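Local coordinates for flavohemoprotein (Vibrio cholerae O1 biovar El Tor, PDB 4EH1) that probably detoxifies nitric oxide by using oxygen and NAD(P)H to convert it to nitrate, its FAD-binding reductase domain delivering electrons to the heme, at residues G83-S86 and H87-N91; Q130-L133 and H134-K138. One frame throughout, in Å; residues are numbered along the deposited sequence.

Contact 1: residues G83-S86 and H87-N91. With FAD (flavin-adenine dinucleotide), chain C.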
ATOM      1  N   GLY A  83     -12.265  12.058   8.217  1.00 29.46           N
ATOM      2  CA  GLY A  83     -13.110  12.131   7.030  1.00 25.06           C
ATOM      3  C   GLY A  83     -13.658  10.754   6.734  1.00 24.99           C
ATOM      4  O   GLY A  83     -12.902   9.766   6.697  1.00 29.72           O
ATOM      5  N   LEU A  84     -14.961  10.695   6.530  1.00 27.20           N
ATOM      6  CA  LEU A  84     -15.704   9.442   6.438  1.00 32.68           C
ATOM      7  C   LEU A  84     -15.275   8.540   5.288  1.00 32.44           C
ATOM      8  O   LEU A  84     -14.948   7.381   5.509  1.00 31.06           O
ATOM      9  CB  LEU A  84     -17.192   9.722   6.287  1.00 39.82           C
ATOM     10  CG  LEU A  84     -18.081   9.444   7.498  1.00 51.50           C
ATOM     11  CD1 LEU A  84     -17.527  10.083   8.766  1.00 52.79           C
ATOM     12  CD2 LEU A  84     -19.467   9.974   7.203  1.00 56.19           C
ATOM     13  N   VAL A  85     -15.290   9.074   4.071  1.00 30.59           N
ATOM     14  CA  VAL A  85     -14.995   8.267   2.896  1.00 29.14           C
ATOM     15  C   VAL A  85     -13.523   7.926   2.820  1.00 27.44           C
ATOM     16  O   VAL A  85     -13.166   6.763   2.511  1.00 25.39           O
ATOM     17  CB  VAL A  85     -15.435   8.950   1.591  1.00 29.98           C
ATOM     18  CG1 VAL A  85     -14.893   8.184   0.361  1.00 22.98           C
ATOM     19  CG2 VAL A  85     -16.961   9.080   1.544  1.00 24.92           C
ATOM     20  N   SER A  86     -12.667   8.916   3.106  1.00 25.28           N
ATOM     21  CA  SER A  86     -11.217   8.668   3.018  1.00 25.45           C
ATOM     22  C   SER A  86     -10.794   7.584   4.022  1.00 29.63           C
ATOM     23  O   SER A  86      -9.993   6.708   3.694  1.00 30.29           O
ATOM     24  CB  SER A  86     -10.369   9.951   3.158  1.00 24.88           C
ATOM     25  OG  SER A  86     -10.574  10.637   4.381  1.00 28.04           O
ATOM     26  N   HIS A  87     -11.377   7.600   5.220  1.00 25.33           N
ATOM     27  CA  HIS A  87     -10.986   6.604   6.214  1.00 27.80           C
ATOM     28  C   HIS A  87     -11.579   5.262   5.836  1.00 30.57           C
ATOM     29  O   HIS A  87     -10.983   4.226   6.069  1.00 31.95           O
ATOM     30  CB  HIS A  87     -11.368   7.030   7.645  1.00 28.68           C
ATOM     31  CG  HIS A  87     -10.436   8.060   8.207  1.00 39.93           C
ATOM     32  ND1 HIS A  87      -9.520   7.777   9.202  1.00 42.96           N
ATOM     33  CD2 HIS A  87     -10.216   9.347   7.851  1.00 38.95           C
ATOM     34  CE1 HIS A  87      -8.803   8.857   9.460  1.00 40.73           C
ATOM     35  NE2 HIS A  87      -9.208   9.825   8.658  1.00 44.77           N
ATOM     36  N   TYR A  88     -12.756   5.292   5.237  1.00 28.67           N
ATOM     37  CA  TYR A  88     -13.385   4.051   4.869  1.00 31.78           C
ATOM     38  C   TYR A  88     -12.556   3.291   3.837  1.00 29.27           C
ATOM     39  O   TYR A  88     -12.370   2.097   3.964  1.00 31.55           O
ATOM     40  CB  TYR A  88     -14.765   4.298   4.315  1.00 30.78           C
ATOM     41  CG  TYR A  88     -15.466   3.014   3.977  1.00 28.45           C
ATOM     42  CD1 TYR A  88     -15.964   2.195   4.984  1.00 35.05           C
ATOM     43  CD2 TYR A  88     -15.613   2.611   2.660  1.00 28.15           C
ATOM     44  CE1 TYR A  88     -16.607   1.018   4.694  1.00 38.05           C
ATOM     45  CE2 TYR A  88     -16.269   1.418   2.345  1.00 30.57           C
ATOM     46  CZ  TYR A  88     -16.762   0.634   3.377  1.00 38.44           C
ATOM     47  OH  TYR A  88     -17.416  -0.538   3.088  1.00 44.35           O
ATOM     48  N   LEU A  89     -12.094   4.012   2.824  1.00 30.55           N
ATOM     49  CA  LEU A  89     -11.249   3.485   1.765  1.00 27.53           C
ATOM     50  C   LEU A  89      -9.937   2.924   2.305  1.00 33.01           C
ATOM     51  O   LEU A  89      -9.599   1.769   2.008  1.00 25.33           O
ATOM     52  CB  LEU A  89     -10.950   4.569   0.730  1.00 23.46           C
ATOM     53  CG  LEU A  89     -12.161   4.965  -0.107  1.00 29.54           C
ATOM     54  CD1 LEU A  89     -11.803   6.089  -1.053  1.00 23.08           C
ATOM     55  CD2 LEU A  89     -12.730   3.745  -0.862  1.00 30.83           C
ATOM     56  N   HIS A  90      -9.203   3.758   3.058  1.00 27.58           N
ATOM     57  CA  HIS A  90      -7.968   3.343   3.721  1.00 31.58           C
ATOM     58  C   HIS A  90      -8.181   2.109   4.622  1.00 30.02           C
ATOM     59  O   HIS A  90      -7.469   1.123   4.502  1.00 29.00           O
ATOM     60  CB  HIS A  90      -7.369   4.496   4.567  1.00 31.18           C
ATOM     61  CG  HIS A  90      -6.551   5.471   3.778  1.00 24.90           C
ATOM     62  ND1 HIS A  90      -5.191   5.615   3.956  1.00 27.42           N
ATOM     63  CD2 HIS A  90      -6.894   6.348   2.796  1.00 25.65           C
ATOM     64  CE1 HIS A  90      -4.727   6.530   3.122  1.00 23.47           C
ATOM     65  NE2 HIS A  90      -5.740   6.994   2.408  1.00 24.25           N
ATOM     66  N   ASN A  91      -9.185   2.144   5.488  1.00 26.18           N
ATOM     67  CA  ASN A  91      -9.318   1.099   6.503  1.00 29.04           C
ATOM     68  C   ASN A  91     -10.087  -0.143   6.105  1.00 34.78           C
ATOM     69  O   ASN A  91      -9.831  -1.201   6.644  1.00 38.20           O
ATOM     70  CB  ASN A  91      -9.942   1.659   7.788  1.00 31.38           C
ATOM     71  CG  ASN A  91      -9.069   2.724   8.434  1.00 41.17           C
ATOM     72  OD1 ASN A  91      -7.850   2.699   8.292  1.00 44.09           O
ATOM     73  ND2 ASN A  91      -9.687   3.671   9.127  1.00 45.64           N
TER
HETATM   74  PA  FAD C 301     -15.622  14.241   5.135  1.00 29.10           P
HETATM   75  O1A FAD C 301     -16.398  14.746   4.042  1.00 24.76           O
HETATM   76  O2A FAD C 301     -16.152  13.316   6.077  1.00 20.05           O
HETATM   77  O5B FAD C 301     -15.167  15.463   5.963  1.00 27.54           O
HETATM   78  C5B FAD C 301     -14.905  16.698   5.346  1.00 35.66           C
HETATM   79  C4B FAD C 301     -14.310  17.733   6.284  1.00 42.52           C
HETATM   80  O4B FAD C 301     -15.279  18.233   7.184  1.00 40.60           O
HETATM   81  C3B FAD C 301     -13.228  17.100   7.106  1.00 49.74           C
HETATM   82  O3B FAD C 301     -12.229  18.062   7.327  1.00 56.93           O
HETATM   83  C2B FAD C 301     -13.900  16.792   8.400  1.00 42.70           C
HETATM   84  O2B FAD C 301     -12.932  16.870   9.399  1.00 47.02           O
HETATM   85  C1B FAD C 301     -14.962  17.848   8.500  1.00 41.42           C
HETATM   86  N9A FAD C 301     -16.144  17.280   9.139  1.00 42.10           N
HETATM   87  C8A FAD C 301     -16.726  16.137   8.847  1.00 49.58           C
HETATM   88  N7A FAD C 301     -17.772  15.909   9.641  1.00 50.53           N
HETATM   89  C5A FAD C 301     -17.857  16.928  10.467  1.00 44.76           C
HETATM   90  C6A FAD C 301     -18.739  17.298  11.562  1.00 45.76           C
HETATM   91  N6A FAD C 301     -19.763  16.516  11.931  1.00 43.63           N
HETATM   92  N1A FAD C 301     -18.468  18.437  12.173  1.00 40.74           N
HETATM   93  C2A FAD C 301     -17.468  19.208  11.810  1.00 40.12           C
HETATM   94  N3A FAD C 301     -16.631  18.935  10.832  1.00 42.16           N
HETATM   95  C4A FAD C 301     -16.770  17.822  10.138  1.00 40.78           C
HETATM   96  N1  FAD C 301      -9.110  13.895  -2.326  1.00 22.54           N
HETATM   97  C2  FAD C 301      -8.093  13.047  -2.468  1.00 32.03           C
HETATM   98  O2  FAD C 301      -7.704  12.452  -1.497  1.00 24.52           O
HETATM   99  N3  FAD C 301      -7.495  12.807  -3.621  1.00 23.99           N
HETATM  100  C4  FAD C 301      -7.857  13.384  -4.727  1.00 25.79           C
HETATM  101  O4  FAD C 301      -7.273  13.115  -5.743  1.00 22.99           O
HETATM  102  C4X FAD C 301      -8.962  14.347  -4.657  1.00 24.51           C
HETATM  103  N5  FAD C 301      -9.385  14.990  -5.720  1.00 31.42           N
HETATM  104  C5X FAD C 301     -10.373  15.861  -5.634  1.00 27.16           C
HETATM  105  C6  FAD C 301     -10.768  16.500  -6.766  1.00 32.02           C
HETATM  106  C7  FAD C 301     -11.780  17.409  -6.716  1.00 31.02           C
HETATM  107  C7M FAD C 301     -12.212  18.113  -7.946  1.00 23.45           C
HETATM  108  C8  FAD C 301     -12.453  17.684  -5.456  1.00 28.12           C
HETATM  109  C8M FAD C 301     -13.559  18.669  -5.447  1.00 30.66           C
HETATM  110  C9  FAD C 301     -12.065  17.042  -4.314  1.00 30.00           C
HETATM  111  C9A FAD C 301     -11.036  16.139  -4.360  1.00 22.76           C
HETATM  112  N10 FAD C 301     -10.619  15.476  -3.217  1.00 28.18           N
HETATM  113  C10 FAD C 301      -9.575  14.575  -3.351  1.00 23.07           C
HETATM  114  C1' FAD C 301     -11.287  15.702  -1.942  1.00 25.42           C
HETATM  115  C2' FAD C 301     -12.213  14.525  -1.633  1.00 28.74           C
HETATM  116  O2' FAD C 301     -13.267  14.384  -2.560  1.00 25.96           O
HETATM  117  C3' FAD C 301     -12.919  14.560  -0.295  1.00 26.37           C
HETATM  118  O3' FAD C 301     -13.569  15.783  -0.087  1.00 22.91           O
HETATM  119  C4' FAD C 301     -12.057  14.170   0.892  1.00 28.67           C
HETATM  120  O4' FAD C 301     -11.509  12.897   0.646  1.00 26.45           O
HETATM  121  C5' FAD C 301     -12.793  14.182   2.227  1.00 27.57           C
HETATM  122  O5' FAD C 301     -13.861  13.286   2.307  1.00 25.75           O
HETATM  123  P   FAD C 301     -14.202  12.469   3.564  1.00 28.08           P
HETATM  124  O1P FAD C 301     -15.463  11.854   3.307  1.00 27.35           O
HETATM  125  O2P FAD C 301     -13.094  11.648   3.869  1.00 28.15           O
HETATM  126  O3P FAD C 301     -14.313  13.577   4.635  1.00 22.61           O
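Gly83 and His87 meet at the start of helix 84-92, where the carbonyl of Gly83, the N-cap residue, takes the first backbone bond of the helix from His87 N (3.0 Å). Three more bonds of the same i to i+4 kind follow, from Tyr88 to Leu84, from Leu89 to Val85 and from His90 to Ser86, the last nearly straight at 171°. Two imidazoles lie beside these carbonyls. CD2 of His87 comes within 3.0 Å of Gly83 O, which sits at the ring edge near its plane; a chi1 of -77° folds the His87 ring back along the first turn. The His90 ring likewise presents its edge to Ser86 O. In both, NE2 points outward to a backbone carbonyl, of Glu75 for His87 and of Val72 for His90, so the two rings tie the helix to strand 68-73 and the loop after it.

Apolar contact is confined to Val85 and Leu89, which run alongside each other in the same direction, CG1 of Val85 4.0 Å from CD1 of Leu89; both also pack on Tyr57 of strand 53-58.

Polar contacts with FAD take up the amides of the first turn. Leu84 N reaches O2A of the adenosine-side phosphate at 2.9 Å, while Val85 N bonds O1P and Ser86 N bonds O2P of the other phosphate. O2P is gripped twice, since Ser86 OG, swung by a chi1 of 59° to the side of its own amide, also donates to it at 2.8 Å. Three amides converging on the diphosphate at the positive end of the helix dipole probably help balance its charge. This is the N-terminal helix site for the FAD pyrophosphate in the FAD-binding domain of the ferredoxin reductase-type (FR-type) family.

Contact 2: residues Q130-L133 and H134-K138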
ATOM      1  N   GLN A 130       0.188  14.160 -11.098  1.00 29.35           N
ATOM      2  CA  GLN A 130       0.785  12.881 -11.460  1.00 32.17           C
ATOM      3  C   GLN A 130       0.240  12.290 -12.786  1.00 22.22           C
ATOM      4  O   GLN A 130       0.997  11.691 -13.561  1.00 22.45           O
ATOM      5  CB  GLN A 130       0.628  11.878 -10.316  1.00 28.47           C
ATOM      6  CG  GLN A 130       1.793  10.854 -10.258  1.00 24.04           C
ATOM      7  CD  GLN A 130       3.146  11.494  -9.910  1.00 30.37           C
ATOM      8  OE1 GLN A 130       3.228  12.664  -9.505  1.00 32.72           O
ATOM      9  NE2 GLN A 130       4.207  10.730 -10.080  1.00 27.30           N
ATOM     10  N   ALA A 131      -1.063  12.436 -13.026  1.00 22.41           N
ATOM     11  CA  ALA A 131      -1.666  11.998 -14.289  1.00 26.07           C
ATOM     12  C   ALA A 131      -1.041  12.798 -15.409  1.00 26.78           C
ATOM     13  O   ALA A 131      -0.724  12.263 -16.455  1.00 28.39           O
ATOM     14  CB  ALA A 131      -3.220  12.169 -14.275  1.00 19.37           C
ATOM     15  N   ILE A 132      -0.829  14.087 -15.167  1.00 30.19           N
ATOM     16  CA  ILE A 132      -0.254  14.956 -16.182  1.00 24.24           C
ATOM     17  C   ILE A 132       1.207  14.596 -16.467  1.00 31.62           C
ATOM     18  O   ILE A 132       1.574  14.439 -17.624  1.00 28.26           O
ATOM     19  CB  ILE A 132      -0.397  16.432 -15.810  1.00 23.40           C
ATOM     20  CG1 ILE A 132      -1.896  16.807 -15.711  1.00 23.65           C
ATOM     21  CG2 ILE A 132       0.327  17.318 -16.845  1.00 22.85           C
ATOM     22  CD1 ILE A 132      -2.167  18.268 -15.309  1.00 25.24           C
ATOM     23  N   LEU A 133       2.025  14.438 -15.422  1.00 28.93           N
ATOM     24  CA  LEU A 133       3.380  13.953 -15.627  1.00 26.62           C
ATOM     25  C   LEU A 133       3.428  12.690 -16.467  1.00 26.41           C
ATOM     26  O   LEU A 133       4.213  12.599 -17.401  1.00 26.86           O
ATOM     27  CB  LEU A 133       4.045  13.607 -14.305  1.00 24.75           C
ATOM     28  CG  LEU A 133       4.517  14.755 -13.430  1.00 32.62           C
ATOM     29  CD1 LEU A 133       5.051  14.184 -12.100  1.00 21.48           C
ATOM     30  CD2 LEU A 133       5.566  15.606 -14.163  1.00 29.27           C
ATOM     31  N   HIS A 134       2.633  11.692 -16.101  1.00 25.44           N
ATOM     32  CA  HIS A 134       2.678  10.438 -16.850  1.00 27.71           C
ATOM     33  C   HIS A 134       2.283  10.602 -18.317  1.00 31.20           C
ATOM     34  O   HIS A 134       2.880   9.963 -19.204  1.00 29.92           O
ATOM     35  CB  HIS A 134       1.852   9.341 -16.189  1.00 25.57           C
ATOM     36  CG  HIS A 134       2.535   8.696 -15.027  1.00 32.44           C
ATOM     37  ND1 HIS A 134       3.675   7.927 -15.169  1.00 32.66           N
ATOM     38  CD2 HIS A 134       2.240   8.695 -13.702  1.00 28.43           C
ATOM     39  CE1 HIS A 134       4.047   7.473 -13.984  1.00 27.74           C
ATOM     40  NE2 HIS A 134       3.202   7.940 -13.076  1.00 33.78           N
ATOM     41  N   THR A 135       1.304  11.470 -18.572  1.00 29.47           N
ATOM     42  CA  THR A 135       0.846  11.736 -19.947  1.00 23.50           C
ATOM     43  C   THR A 135       1.945  12.434 -20.751  1.00 28.69           C
ATOM     44  O   THR A 135       2.201  12.077 -21.891  1.00 26.72           O
ATOM     45  CB  THR A 135      -0.427  12.629 -19.981  1.00 22.59           C
ATOM     46  OG1 THR A 135      -1.434  12.009 -19.194  1.00 27.75           O
ATOM     47  CG2 THR A 135      -0.951  12.776 -21.425  1.00 26.93           C
ATOM     48  N   LEU A 136       2.596  13.424 -20.143  1.00 33.35           N
ATOM     49  CA  LEU A 136       3.641  14.170 -20.834  1.00 31.30           C
ATOM     50  C   LEU A 136       4.852  13.283 -21.076  1.00 28.70           C
ATOM     51  O   LEU A 136       5.557  13.483 -22.043  1.00 27.99           O
ATOM     52  CB  LEU A 136       4.034  15.420 -20.036  1.00 23.18           C
ATOM     53  CG  LEU A 136       2.897  16.442 -19.860  1.00 28.11           C
ATOM     54  CD1 LEU A 136       3.383  17.680 -19.070  1.00 34.42           C
ATOM     55  CD2 LEU A 136       2.303  16.900 -21.173  1.00 27.73           C
ATOM     56  N   ALA A 137       5.088  12.307 -20.193  1.00 27.16           N
ATOM     57  CA  ALA A 137       6.207  11.378 -20.374  1.00 29.22           C
ATOM     58  C   ALA A 137       5.960  10.524 -21.618  1.00 33.98           C
ATOM     59  O   ALA A 137       6.819  10.398 -22.498  1.00 36.85           O
ATOM     60  CB  ALA A 137       6.364  10.485 -19.167  1.00 26.70           C
ATOM     61  N   LYS A 138       4.764   9.957 -21.667  1.00 28.49           N
ATOM     62  CA  LYS A 138       4.283   9.178 -22.791  1.00 32.37           C
ATOM     63  C   LYS A 138       4.428   9.944 -24.117  1.00 33.54           C
ATOM     64  O   LYS A 138       4.806   9.369 -25.133  1.00 33.61           O
ATOM     65  CB  LYS A 138       2.825   8.789 -22.521  1.00 36.94           C
ATOM     66  CG  LYS A 138       2.150   8.013 -23.626  1.00 53.08           C
ATOM     67  CD  LYS A 138       0.736   7.596 -23.224  1.00 66.59           C
ATOM     68  CE  LYS A 138       0.711   6.765 -21.934  1.00 68.54           C
ATOM     69  NZ  LYS A 138      -0.639   6.126 -21.702  1.00 68.28           N
TER
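Gln130 and His134, one turn apart on helix 126-138, turn their flat groups steeply against each other, amide and ring planes 79° apart. This helix is the crossover of the beta-alpha-beta unit between strands 117-122 and 144-150 in the NAD-binding domain. The aliphatic part of Gln130 does the touching, its CG lying 4.1 Å from CD2 of His134. That same ring carbon also approaches Gln130 O at 3.2 Å, obliquely to the ring, because a chi1 of -79° leans the imidazole back over the preceding turn. Both polar ends turn to helix 159-169: NE2 of Gln130 bonds Thr162 and Glu161, and NE2 of His134 bonds Glu161. The imidazole also stacks with His61.

Ile132 and Leu136 extend together from the same flank of the helix, CG2 of Ile132 3.8 Å from CD1 of Leu136. Thr135 instead folds its hydroxyl back onto the helix, OG1 lying opposite its own carbonyl carbon (chi1 -56°) and donating to Ala131 O at 2.8 Å. The backbone N of Thr135 reaches this oxygen at 3.0 Å from the other face of the carbonyl plane.

Ala131 O is therefore gripped by two donors, and the hydroxyl of Thr135 finds its acceptor within the helix itself. At Glu161, two N-H donors from successive turns share one carboxylate oxygen, which probably favours the charged form of that acid.

Overall arrangement
From the N terminus, the chain builds the antiparallel FAD-binding sheet and reaches contact 1 at helix 84-92 before strand 98-105 completes that sheet. It then enters the parallel sheet of the NAD-binding domain, where contact 2 lies on helix 126-138. Each contact is local to its own helix, contact 1 including the N-cap, so neither closes a long loop; they follow in series, without nesting or crossing. The centres of contact 1 and contact 2 are about 27 Å apart, on opposite sides of the chain's centre. Contact 1 joins the FAD diphosphate to its domain, whereas contact 2 packs against strand 144-150 and helix 159-169 and also touches Arg69 of strand 68-73 across the domain boundary.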